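Long-range contacts in endo-1,4-beta-xylanase C (Paenibacillus barcinonensis, PDB 4XUT), which hydrolyses internal beta-1,4-xylosidic linkages in xylans, the chain described here being one carbohydrate-binding module of this multidomain enzyme: residues R29-E34 / E57-P62; G61-V66 / R143-T148; L97-N102 / E109-A114. All blocks are in the same frame, centred on the assembly; numbering follows the deposited sequence.

All three contacts meet at one bound glucose, chain B, and lie within a single carbohydrate-binding module. Interaction 2 is the buried one, pairing strand 63-65 with strand 139-147 near the centre of the chain. Interactions 1 and 3 are partly buried and lie farther out: the first joins two loops through the side chains of E34 and R31, whereas the third is a hairpin whose backbone ladder carries Y110 toward the sugar. Interaction 1 runs directly into interaction 2, with which it shares G61 and P62, and interaction 3 adds strands to the same sheet. Charges tie them together, since E98 of interaction 3 pairs with R29 and R31 of interaction 1 and with R143 of interaction 2.

Interaction 1. Residues R29-E34 / E57-P62; sequences RARGTE and ETYHGP. With BGC (beta-D-glucopyranose), chain D; BGC (beta-D-glucopyranose), chain B.
R31 and H60 lie with their CA atoms 5.7 Å apart where two irregular loops meet, that of residues 57-62 entering through a type I turn from E57 to H60. The buried carboxylate of E34 is folded back by its second torsion (chi2 -82°) to face both backbones. Its OE2 accepts from R31 N at 2.7 Å and from G61 N at 2.9 Å, the two donors coming from opposite faces of the carboxylate plane, while OE1 receives G32 N through its syn lone pair. The same group stacks on the imidazole of H60, the planes 13° apart and OE1 3.5 Å from CG. E57 CB covers the other ring face, and ND1 is hydrogen-bonded to the backbone of S56. With an alanine in place of E34, the N-H groups of R31, G32 and G61 would lose the carboxylate that accepts from all three, and the loop bearing R31 would probably be set free to shift. R31 carries the contact on to the carbohydrate: its NH1 donates to Y59 O at 2.9 Å, while NH2 makes a salt bridge with E98. R31 NH1 also donates to O2 of the chain B glucose at 2.6 Å. O6 of the chain D glucose sits over one face of the guanidinium. The Y59 ring has E57 CB over one face and, over the opposite one, O4 of the chain D glucose, offset toward the rim. A carboxylate that accepts from N-H groups of both loops thus ties them together, while an arginine gripped by Y59 O presents its N-H groups to the carbohydrate.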
loop_
_atom_site.group_PDB
_atom_site.type_symbol
_atom_site.label_atom_id
_atom_site.label_comp_id
_atom_site.label_asym_id
_atom_site.label_seq_id
_atom_site.Cartn_x
_atom_site.Cartn_y
_atom_site.Cartn_z
ATOM N N ARG A 29 1.666 6.281 -6.571
ATOM C CA ARG A 29 2.347 7.500 -6.169
ATOM C C ARG A 29 2.909 7.392 -4.765
ATOM O O ARG A 29 2.440 6.623 -3.927
ATOM C CB ARG A 29 1.445 8.749 -6.288
ATOM C CG ARG A 29 0.224 8.829 -5.383
ATOM C CD ARG A 29 -0.361 10.268 -5.280
ATOM N NE ARG A 29 -1.543 10.410 -4.388
ATOM C CZ ARG A 29 -1.524 10.488 -3.039
ATOM N NH1 ARG A 29 -0.371 10.427 -2.334
ATOM N NH2 ARG A 29 -2.689 10.604 -2.360
ATOM N N ALA A 30 3.925 8.214 -4.521
ATOM C CA ALA A 30 4.436 8.414 -3.163
ATOM C C ALA A 30 3.468 9.222 -2.325
ATOM O O ALA A 30 2.630 9.975 -2.859
ATOM C CB ALA A 30 5.790 9.141 -3.237
ATOM N N ARG A 31 3.587 9.097 -0.999
ATOM C CA ARG A 31 2.807 9.908 -0.067
ATOM C C ARG A 31 3.531 11.164 0.436
ATOM O O ARG A 31 2.905 12.130 0.849
ATOM C CB ARG A 31 2.357 9.045 1.103
ATOM C CG ARG A 31 1.626 7.801 0.620
ATOM C CD ARG A 31 1.023 7.031 1.767
ATOM N NE ARG A 31 -0.052 7.818 2.335
ATOM C CZ ARG A 31 -0.185 8.139 3.613
ATOM N NH1 ARG A 31 0.661 7.703 4.527
ATOM N NH2 ARG A 31 -1.213 8.874 3.993
ATOM N N GLY A 32 4.849 11.132 0.389
ATOM C CA GLY A 32 5.668 12.296 0.752
ATOM C C GLY A 32 6.837 12.470 -0.205
ATOM O O GLY A 32 6.644 12.534 -1.403
ATOM N N THR A 33 8.052 12.436 0.346
ATOM C CA THR A 33 9.309 12.624 -0.390
ATOM C C THR A 33 10.006 11.351 -0.853
ATOM O O THR A 33 11.142 11.377 -1.319
ATOM C CB THR A 33 10.302 13.419 0.487
ATOM O OG1 THR A 33 10.412 12.800 1.774
ATOM C CG2 THR A 33 9.785 14.831 0.650
ATOM N N GLU A 34 9.344 10.214 -0.666
ATOM C CA GLU A 34 9.925 8.914 -0.995
ATOM C C GLU A 34 9.899 8.644 -2.525
ATOM O O GLU A 34 9.262 9.362 -3.295
ATOM C CB GLU A 34 9.283 7.787 -0.135
ATOM C CG GLU A 34 7.896 7.289 -0.558
ATOM C CD GLU A 34 6.767 8.141 -0.071
ATOM O OE1 GLU A 34 6.946 9.371 0.126
ATOM O OE2 GLU A 34 5.640 7.612 0.047
ATOM N N GLU A 57 9.809 8.557 6.691
ATOM C CA GLU A 57 8.703 8.489 7.628
ATOM C C GLU A 57 8.091 7.076 7.534
ATOM O O GLU A 57 8.153 6.444 6.469
ATOM C CB GLU A 57 7.642 9.555 7.307
ATOM C CG GLU A 57 8.139 11.003 7.273
ATOM C CD GLU A 57 8.544 11.573 8.641
ATOM O OE1 GLU A 57 8.306 10.938 9.692
ATOM O OE2 GLU A 57 9.146 12.673 8.656
ATOM N N THR A 58 7.473 6.603 8.624
ATOM C CA THR A 58 6.833 5.276 8.641
ATOM C C THR A 58 5.681 5.208 7.648
ATOM O O THR A 58 5.388 4.157 7.099
ATOM C CB THR A 58 6.286 4.878 10.027
ATOM O OG1 THR A 58 5.334 5.852 10.477
ATOM C CG2 THR A 58 7.399 4.781 11.022
ATOM N N TYR A 59 5.063 6.356 7.426
ATOM C CA TYR A 59 3.897 6.457 6.563
ATOM C C TYR A 59 4.234 6.701 5.089
ATOM O O TYR A 59 3.360 6.816 4.272
ATOM C CB TYR A 59 2.931 7.504 7.073
ATOM C CG TYR A 59 3.518 8.862 7.306
ATOM C CD1 TYR A 59 3.683 9.775 6.267
ATOM C CD2 TYR A 59 3.881 9.246 8.598
ATOM C CE1 TYR A 59 4.218 11.055 6.508
ATOM C CE2 TYR A 59 4.426 10.497 8.845
ATOM C CZ TYR A 59 4.580 11.396 7.811
ATOM O OH TYR A 59 5.105 12.622 8.113
ATOM N N HIS A 60 5.518 6.745 4.762
ATOM C CA HIS A 60 5.949 6.708 3.374
ATOM C C HIS A 60 5.765 5.300 2.851
ATOM O O HIS A 60 6.118 4.313 3.528
ATOM C CB HIS A 60 7.402 7.127 3.250
ATOM C CG HIS A 60 7.620 8.591 3.449
ATOM N ND1 HIS A 60 8.881 9.146 3.512
ATOM C CD2 HIS A 60 6.753 9.618 3.598
ATOM C CE1 HIS A 60 8.780 10.452 3.685
ATOM N NE2 HIS A 60 7.503 10.766 3.736
ATOM N N GLY A 61 5.172 5.227 1.659
ATOM C CA GLY A 61 4.894 3.963 1.036
ATOM C C GLY A 61 4.130 4.164 -0.251
ATOM O O GLY A 61 3.680 5.272 -0.536
ATOM N N PRO A 62 3.961 3.099 -1.016
ATOM C CA PRO A 62 3.301 3.206 -2.294
ATOM C C PRO A 62 1.787 3.283 -2.121
ATOM O O PRO A 62 1.221 2.509 -1.361
ATOM C CB PRO A 62 3.667 1.890 -2.981
ATOM C CG PRO A 62 3.846 0.929 -1.873
ATOM C CD PRO A 62 4.251 1.706 -0.657
HETATM C C2 BGC D . 0.710 14.173 7.915
HETATM C C3 BGC D . 0.918 12.735 8.380
HETATM C C4 BGC D . 0.274 11.827 7.354
HETATM C C5 BGC D . 0.941 12.116 5.983
HETATM C C6 BGC D . 0.374 11.219 4.919
HETATM C C1 BGC D . 1.477 14.355 6.592
HETATM O O1 BGC D . 1.536 15.741 6.199
HETATM O O2 BGC D . 1.064 15.107 8.956
HETATM O O3 BGC D . 0.356 12.473 9.671
HETATM O O4 BGC D . 0.487 10.474 7.790
HETATM O O5 BGC D . 0.860 13.503 5.600
HETATM O O6 BGC D . 1.078 11.239 3.682
HETATM C C2 BGC B . -0.186 8.310 8.255
HETATM C C3 BGC B . -0.950 7.241 9.012
HETATM C C4 BGC B . -0.991 7.605 10.494
HETATM C C5 BGC B . -1.448 9.070 10.653
HETATM C C6 BGC B . -1.611 9.607 12.104
HETATM C C1 BGC B . -0.554 9.762 8.509
HETATM O O2 BGC B . -0.346 8.079 6.866
HETATM O O3 BGC B . -0.343 5.948 8.780
HETATM O O4 BGC B . -1.850 6.640 11.124
HETATM O O5 BGC B . -0.571 9.957 9.919
HETATM O O6 BGC B . -0.428 9.618 12.926
#

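Interaction 2. Residues G61-V66 / R143-T148; sequences GPLVEV and RMYAET. With BGC (beta-D-glucopyranose), chain B.
L63 and Y145 are a non-hydrogen-bonded pair across two antiparallel strands, their CB atoms 3.7 Å apart. The strand axes approach to 4.5 Å at 169°, and the backbones are closely joined: V64 and M144 form a hydrogen-bonded pair, with V64 N to M144 O at 2.9 Å and M144 N to V64 O at 3.0 Å, while A146 N donates to P62 O. CA-H groups of L63, R143 and Y145 also meet carbonyl oxygens of the facing strand. The carbonyl oxygen of A146 is buried without a hydrogen-bond donor, although G61 CA directs its C-H to it over 3.2 Å. The side chains of V64 and M144 lie on the face of the sheet turned inward; M144 packs on I78 and F80 of strand 75-83 and on V169 of strand 164-173, in the interior of a beta sandwich in which strand 63-65 is an outermost strand of its sheet. On the other face L63 CD2 rests on R143 CB at 3.7 Å, and the packing gives way to charge. E65, partly exposed, turns its carboxylate back over R143 (chi2 73°), and R143 NE donates to OE1 in an almost straight salt bridge of 2.8 Å. The bond lies in the guanidinium plane but meets OE1 from above the carboxylate plane. A water spans OE1 and R143 NH2, and E98 and E100 pair with the guanidinium as well. At the sugar end, Y145 OH receives only a weak bond from O2 of the chain B glucose, 3.3 Å away, and the ring engages R31 in a cation-pi contact.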
loop_
_atom_site.group_PDB
_atom_site.type_symbol
_atom_site.label_atom_id
_atom_site.label_comp_id
_atom_site.label_asym_id
_atom_site.label_seq_id
_atom_site.Cartn_x
_atom_site.Cartn_y
_atom_site.Cartn_z
ATOM N N GLY A 61 5.172 5.227 1.659
ATOM C CA GLY A 61 4.894 3.963 1.036
ATOM C C GLY A 61 4.130 4.164 -0.251
ATOM O O GLY A 61 3.680 5.272 -0.536
ATOM N N PRO A 62 3.961 3.099 -1.016
ATOM C CA PRO A 62 3.301 3.206 -2.294
ATOM C C PRO A 62 1.787 3.283 -2.121
ATOM O O PRO A 62 1.221 2.509 -1.361
ATOM C CB PRO A 62 3.667 1.890 -2.981
ATOM C CG PRO A 62 3.846 0.929 -1.873
ATOM C CD PRO A 62 4.251 1.706 -0.657
ATOM N N LEU A 63 1.168 4.177 -2.856
ATOM C CA LEU A 63 -0.253 4.449 -2.725
ATOM C C LEU A 63 -0.902 4.462 -4.101
ATOM O O LEU A 63 -0.336 4.980 -5.081
ATOM C CB LEU A 63 -0.436 5.795 -2.058
ATOM C CG LEU A 63 -1.864 6.292 -1.900
ATOM C CD1 LEU A 63 -2.013 7.079 -0.598
ATOM C CD2 LEU A 63 -2.310 7.152 -3.089
ATOM N N VAL A 64 -2.130 3.960 -4.159
ATOM C CA VAL A 64 -2.919 4.110 -5.364
ATOM C C VAL A 64 -4.379 4.387 -5.052
ATOM O O VAL A 64 -4.967 3.729 -4.202
ATOM C CB VAL A 64 -2.771 2.875 -6.285
ATOM C CG1 VAL A 64 -3.407 1.635 -5.680
ATOM C CG2 VAL A 64 -3.293 3.169 -7.680
ATOM N N GLU A 65 -4.954 5.323 -5.787
ATOM C CA GLU A 65 -6.423 5.584 -5.716
ATOM C C GLU A 65 -7.229 4.415 -6.279
ATOM O O GLU A 65 -7.025 3.985 -7.449
ATOM C CB GLU A 65 -6.743 6.883 -6.475
ATOM C CG GLU A 65 -8.213 7.211 -6.574
ATOM C CD GLU A 65 -8.817 7.686 -5.265
ATOM O OE1 GLU A 65 -8.447 8.775 -4.759
ATOM O OE2 GLU A 65 -9.712 7.002 -4.741
ATOM N N VAL A 66 -8.150 3.872 -5.480
ATOM C CA VAL A 66 -8.957 2.744 -5.938
ATOM C C VAL A 66 -10.451 3.007 -5.974
ATOM O O VAL A 66 -11.186 2.191 -6.521
ATOM C CB VAL A 66 -8.671 1.442 -5.185
ATOM C CG1 VAL A 66 -7.230 1.005 -5.485
ATOM C CG2 VAL A 66 -8.914 1.573 -3.703
ATOM N N ARG A 143 -7.848 5.385 -1.115
ATOM C CA ARG A 143 -6.561 4.960 -1.700
ATOM C C ARG A 143 -5.943 3.912 -0.827
ATOM O O ARG A 143 -5.887 4.081 0.390
ATOM C CB ARG A 143 -5.636 6.155 -1.816
ATOM C CG ARG A 143 -6.193 7.343 -2.564
ATOM C CD ARG A 143 -6.427 8.551 -1.701
ATOM N NE ARG A 143 -7.190 9.591 -2.415
ATOM C CZ ARG A 143 -7.286 10.860 -2.049
ATOM N NH1 ARG A 143 -6.673 11.293 -0.959
ATOM N NH2 ARG A 143 -8.043 11.708 -2.758
ATOM N N MET A 144 -5.488 2.824 -1.423
ATOM C CA MET A 144 -4.782 1.814 -0.693
ATOM C C MET A 144 -3.308 2.165 -0.696
ATOM O O MET A 144 -2.769 2.684 -1.673
ATOM C CB MET A 144 -4.960 0.447 -1.350
ATOM C CG MET A 144 -4.312 -0.753 -0.656
ATOM S SD MET A 144 -3.917 -2.106 -1.808
ATOM C CE MET A 144 -2.172 -1.761 -2.021
ATOM N N TYR A 145 -2.651 1.883 0.419
ATOM C CA TYR A 145 -1.199 2.054 0.536
ATOM C C TYR A 145 -0.595 1.055 1.515
ATOM O O TYR A 145 -1.297 0.418 2.308
ATOM C CB TYR A 145 -0.801 3.481 0.861
ATOM C CG TYR A 145 -1.150 3.968 2.233
ATOM C CD1 TYR A 145 -2.415 4.454 2.501
ATOM C CD2 TYR A 145 -0.191 4.050 3.241
ATOM C CE1 TYR A 145 -2.750 4.909 3.757
ATOM C CE2 TYR A 145 -0.506 4.544 4.479
ATOM C CZ TYR A 145 -1.797 4.973 4.734
ATOM O OH TYR A 145 -2.197 5.468 5.959
ATOM N N ALA A 146 0.719 0.896 1.399
ATOM C CA ALA A 146 1.497 0.054 2.306
ATOM C C ALA A 146 2.442 0.952 3.062
ATOM O O ALA A 146 2.908 1.951 2.541
ATOM C CB ALA A 146 2.254 -1.008 1.566
ATOM N N GLU A 147 2.716 0.580 4.299
ATOM C CA GLU A 147 3.537 1.402 5.186
ATOM C C GLU A 147 4.076 0.515 6.306
ATOM O O GLU A 147 3.792 -0.660 6.355
ATOM C CB GLU A 147 2.715 2.543 5.782
ATOM C CG GLU A 147 1.588 2.069 6.681
ATOM C CD GLU A 147 0.810 3.178 7.358
ATOM O OE1 GLU A 147 1.276 4.343 7.448
ATOM O OE2 GLU A 147 -0.287 2.855 7.834
ATOM N N THR A 148 4.915 1.077 7.164
ATOM C CA THR A 148 5.339 0.382 8.374
ATOM C C THR A 148 4.604 0.979 9.561
ATOM O O THR A 148 4.062 2.083 9.429
ATOM C CB THR A 148 6.884 0.421 8.568
ATOM O OG1 THR A 148 7.359 1.752 8.400
ATOM C CG2 THR A 148 7.554 -0.469 7.555
HETATM C C2 BGC B . -0.186 8.310 8.255
HETATM C C3 BGC B . -0.950 7.241 9.012
HETATM C C4 BGC B . -0.991 7.605 10.494
HETATM C C5 BGC B . -1.448 9.070 10.653
HETATM C C6 BGC B . -1.611 9.607 12.104
HETATM C C1 BGC B . -0.554 9.762 8.509
HETATM O O2 BGC B . -0.346 8.079 6.866
HETATM O O3 BGC B . -0.343 5.948 8.780
HETATM O O4 BGC B . -1.850 6.640 11.124
HETATM O O5 BGC B . -0.571 9.957 9.919
HETATM O O6 BGC B . -0.428 9.618 12.926
HETATM O O HOH W 1 -9.890 11.246 -4.973
#

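Interaction 3. Residues L97-N102 / E109-A114; sequences LEKEFN and EYAMFA. With BGC (beta-D-glucopyranose), chain B.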
loop_
_atom_site.group_PDB
_atom_site.type_symbol
_atom_site.label_atom_id
_atom_site.label_comp_id
_atom_site.label_asym_id
_atom_site.label_seq_id
_atom_site.Cartn_x
_atom_site.Cartn_y
_atom_site.Cartn_z
ATOM N N LEU A 97 -5.654 2.331 4.323
ATOM C CA LEU A 97 -6.477 3.177 3.473
ATOM C C LEU A 97 -6.322 4.655 3.811
ATOM O O LEU A 97 -6.319 5.031 4.987
ATOM C CB LEU A 97 -7.956 2.784 3.566
ATOM C CG LEU A 97 -8.346 1.335 3.289
ATOM C CD1 LEU A 97 -9.829 1.156 3.529
ATOM C CD2 LEU A 97 -7.959 0.985 1.881
ATOM N N GLU A 98 -6.288 5.483 2.766
ATOM C CA GLU A 98 -6.388 6.929 2.911
ATOM C C GLU A 98 -7.702 7.321 2.311
ATOM O O GLU A 98 -7.976 7.014 1.132
ATOM C CB GLU A 98 -5.243 7.621 2.191
ATOM C CG GLU A 98 -5.288 9.150 2.193
ATOM C CD GLU A 98 -4.107 9.740 1.456
ATOM O OE1 GLU A 98 -2.985 9.656 1.973
ATOM O OE2 GLU A 98 -4.293 10.253 0.338
ATOM N N LYS A 99 -8.503 8.036 3.089
ATOM C CA LYS A 99 -9.829 8.442 2.667
ATOM C C LYS A 99 -10.025 9.941 2.683
ATOM O O LYS A 99 -9.625 10.627 3.624
ATOM C CB LYS A 99 -10.894 7.836 3.585
ATOM C CG LYS A 99 -11.003 6.363 3.437
ATOM C CD LYS A 99 -12.324 5.856 4.030
ATOM C CE LYS A 99 -12.121 4.704 4.957
ATOM N NZ LYS A 99 -11.477 5.227 6.173
ATOM N N GLU A 100 -10.699 10.408 1.643
ATOM C CA GLU A 100 -11.043 11.814 1.465
ATOM C C GLU A 100 -12.564 11.925 1.345
ATOM O O GLU A 100 -13.189 11.113 0.669
ATOM C CB GLU A 100 -10.409 12.314 0.190
ATOM C CG GLU A 100 -10.633 13.789 -0.145
ATOM C CD GLU A 100 -10.306 14.056 -1.611
ATOM O OE1 GLU A 100 -9.121 14.326 -1.861
ATOM O OE2 GLU A 100 -11.200 13.964 -2.475
ATOM N N PHE A 101 -13.138 12.932 2.007
ATOM C CA PHE A 101 -14.577 13.150 1.968
ATOM C C PHE A 101 -14.866 14.567 1.504
ATOM O O PHE A 101 -14.205 15.494 1.939
ATOM C CB PHE A 101 -15.234 12.969 3.323
ATOM C CG PHE A 101 -15.137 11.571 3.872
ATOM C CD1 PHE A 101 -13.996 11.157 4.514
ATOM C CD2 PHE A 101 -16.159 10.672 3.716
ATOM C CE1 PHE A 101 -13.905 9.871 4.993
ATOM C CE2 PHE A 101 -16.075 9.379 4.205
ATOM C CZ PHE A 101 -14.931 8.988 4.860
ATOM N N ASN A 102 -15.862 14.690 0.641
ATOM C CA ASN A 102 -16.333 16.004 0.122
ATOM C C ASN A 102 -15.214 16.843 -0.520
ATOM O O ASN A 102 -15.207 18.068 -0.427
ATOM C CB ASN A 102 -17.006 16.791 1.251
ATOM C CG ASN A 102 -18.104 16.012 1.938
ATOM O OD1 ASN A 102 -18.058 15.783 3.137
ATOM N ND2 ASN A 102 -19.092 15.590 1.178
ATOM N N GLU A 109 -8.437 10.943 6.341
ATOM C CA GLU A 109 -8.439 9.912 7.385
ATOM C C GLU A 109 -7.643 8.770 6.903
ATOM O O GLU A 109 -7.555 8.540 5.711
ATOM C CB GLU A 109 -9.789 9.214 7.632
ATOM C CG GLU A 109 -10.966 10.015 7.478
ATOM C CD GLU A 109 -12.205 9.316 7.981
ATOM O OE1 GLU A 109 -12.300 8.067 8.105
ATOM O OE2 GLU A 109 -13.089 10.093 8.274
ATOM N N TYR A 110 -7.157 7.991 7.858
ATOM C CA TYR A 110 -6.262 6.875 7.603
ATOM C C TYR A 110 -6.685 5.710 8.447
ATOM O O TYR A 110 -7.048 5.892 9.627
ATOM C CB TYR A 110 -4.815 7.246 7.934
ATOM C CG TYR A 110 -4.433 8.576 7.370
ATOM C CD1 TYR A 110 -4.078 8.714 6.035
ATOM C CD2 TYR A 110 -4.428 9.714 8.168
ATOM C CE1 TYR A 110 -3.731 9.961 5.527
ATOM C CE2 TYR A 110 -4.120 10.955 7.652
ATOM C CZ TYR A 110 -3.754 11.073 6.332
ATOM O OH TYR A 110 -3.412 12.327 5.850
ATOM N N ALA A 111 -6.687 4.518 7.870
ATOM C CA ALA A 111 -7.075 3.307 8.615
ATOM C C ALA A 111 -6.267 2.128 8.146
ATOM O O ALA A 111 -6.217 1.870 6.960
ATOM C CB ALA A 111 -8.538 3.021 8.399
ATOM N N MET A 112 -5.691 1.376 9.076
ATOM C CA MET A 112 -5.035 0.143 8.713
ATOM C C MET A 112 -6.068 -0.950 8.515
ATOM O O MET A 112 -6.947 -1.127 9.367
ATOM C CB MET A 112 -4.127 -0.279 9.819
ATOM C CG MET A 112 -3.258 -1.458 9.498
ATOM S SD MET A 112 -2.495 -2.055 11.002
ATOM C CE MET A 112 -1.770 -0.560 11.692
ATOM N N PHE A 113 -5.952 -1.696 7.425
ATOM C CA PHE A 113 -6.823 -2.876 7.209
ATOM C C PHE A 113 -6.172 -4.237 7.472
ATOM O O PHE A 113 -6.864 -5.229 7.736
ATOM C CB PHE A 113 -7.492 -2.853 5.816
ATOM C CG PHE A 113 -6.552 -2.951 4.649
ATOM C CD1 PHE A 113 -6.061 -4.192 4.208
ATOM C CD2 PHE A 113 -6.225 -1.810 3.918
ATOM C CE1 PHE A 113 -5.228 -4.276 3.094
ATOM C CE2 PHE A 113 -5.394 -1.884 2.810
ATOM C CZ PHE A 113 -4.896 -3.119 2.390
ATOM N N ALA A 114 -4.847 -4.303 7.407
ATOM C CA ALA A 114 -4.139 -5.569 7.596
ATOM C C ALA A 114 -2.692 -5.315 7.914
ATOM O O ALA A 114 -2.158 -4.242 7.634
ATOM C CB ALA A 114 -4.234 -6.422 6.354
HETATM C C2 BGC B . -0.186 8.310 8.255
HETATM C C3 BGC B . -0.950 7.241 9.012
HETATM C C4 BGC B . -0.991 7.605 10.494
HETATM C C5 BGC B . -1.448 9.070 10.653
HETATM C C6 BGC B . -1.611 9.607 12.104
HETATM C C1 BGC B . -0.554 9.762 8.509
HETATM O O2 BGC B . -0.346 8.079 6.866
HETATM O O3 BGC B . -0.343 5.948 8.780
HETATM O O4 BGC B . -1.850 6.640 11.124
HETATM O O5 BGC B . -0.571 9.957 9.919
HETATM O O6 BGC B . -0.428 9.618 12.926
#
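Y110 lies alongside E98, both side chains pointing the same way, with OE1 in the plane of the tyrosine ring at its edge, 3.6 Å from CE1. E98 runs out fully extended (chi2 180°), which brings OE1 to the edge of the ring, the carboxylate plane turned 80° from it, and takes the group into a cluster of arginines that includes R29. One face of the Y110 ring is turned to the chain B glucose, whose C1 is 3.9 Å from CE2. On the opposite side of the sheet L97 CG meets F113 CD2 at 3.8 Å, the two side chains crossing at about a right angle. Farther along that side, the E109 carboxylate spans K99, whose NZ is 3.5 Å from OE1 in a salt bridge, and F101, whose CE1 touches OE2. Four backbone bonds keep the strands in register: L97 and A111 exchange a pair, with L97 N to A111 O at 2.7 Å, and so do K99 and E109, with K99 N to E109 O at 2.8 Å. Past this ladder, F113 and A114 both face G95, a classic beta bulge. An aromatic ring set against a pyranose is a familiar feature of carbohydrate-binding modules; here a beta hairpin of the sandwich supplies it.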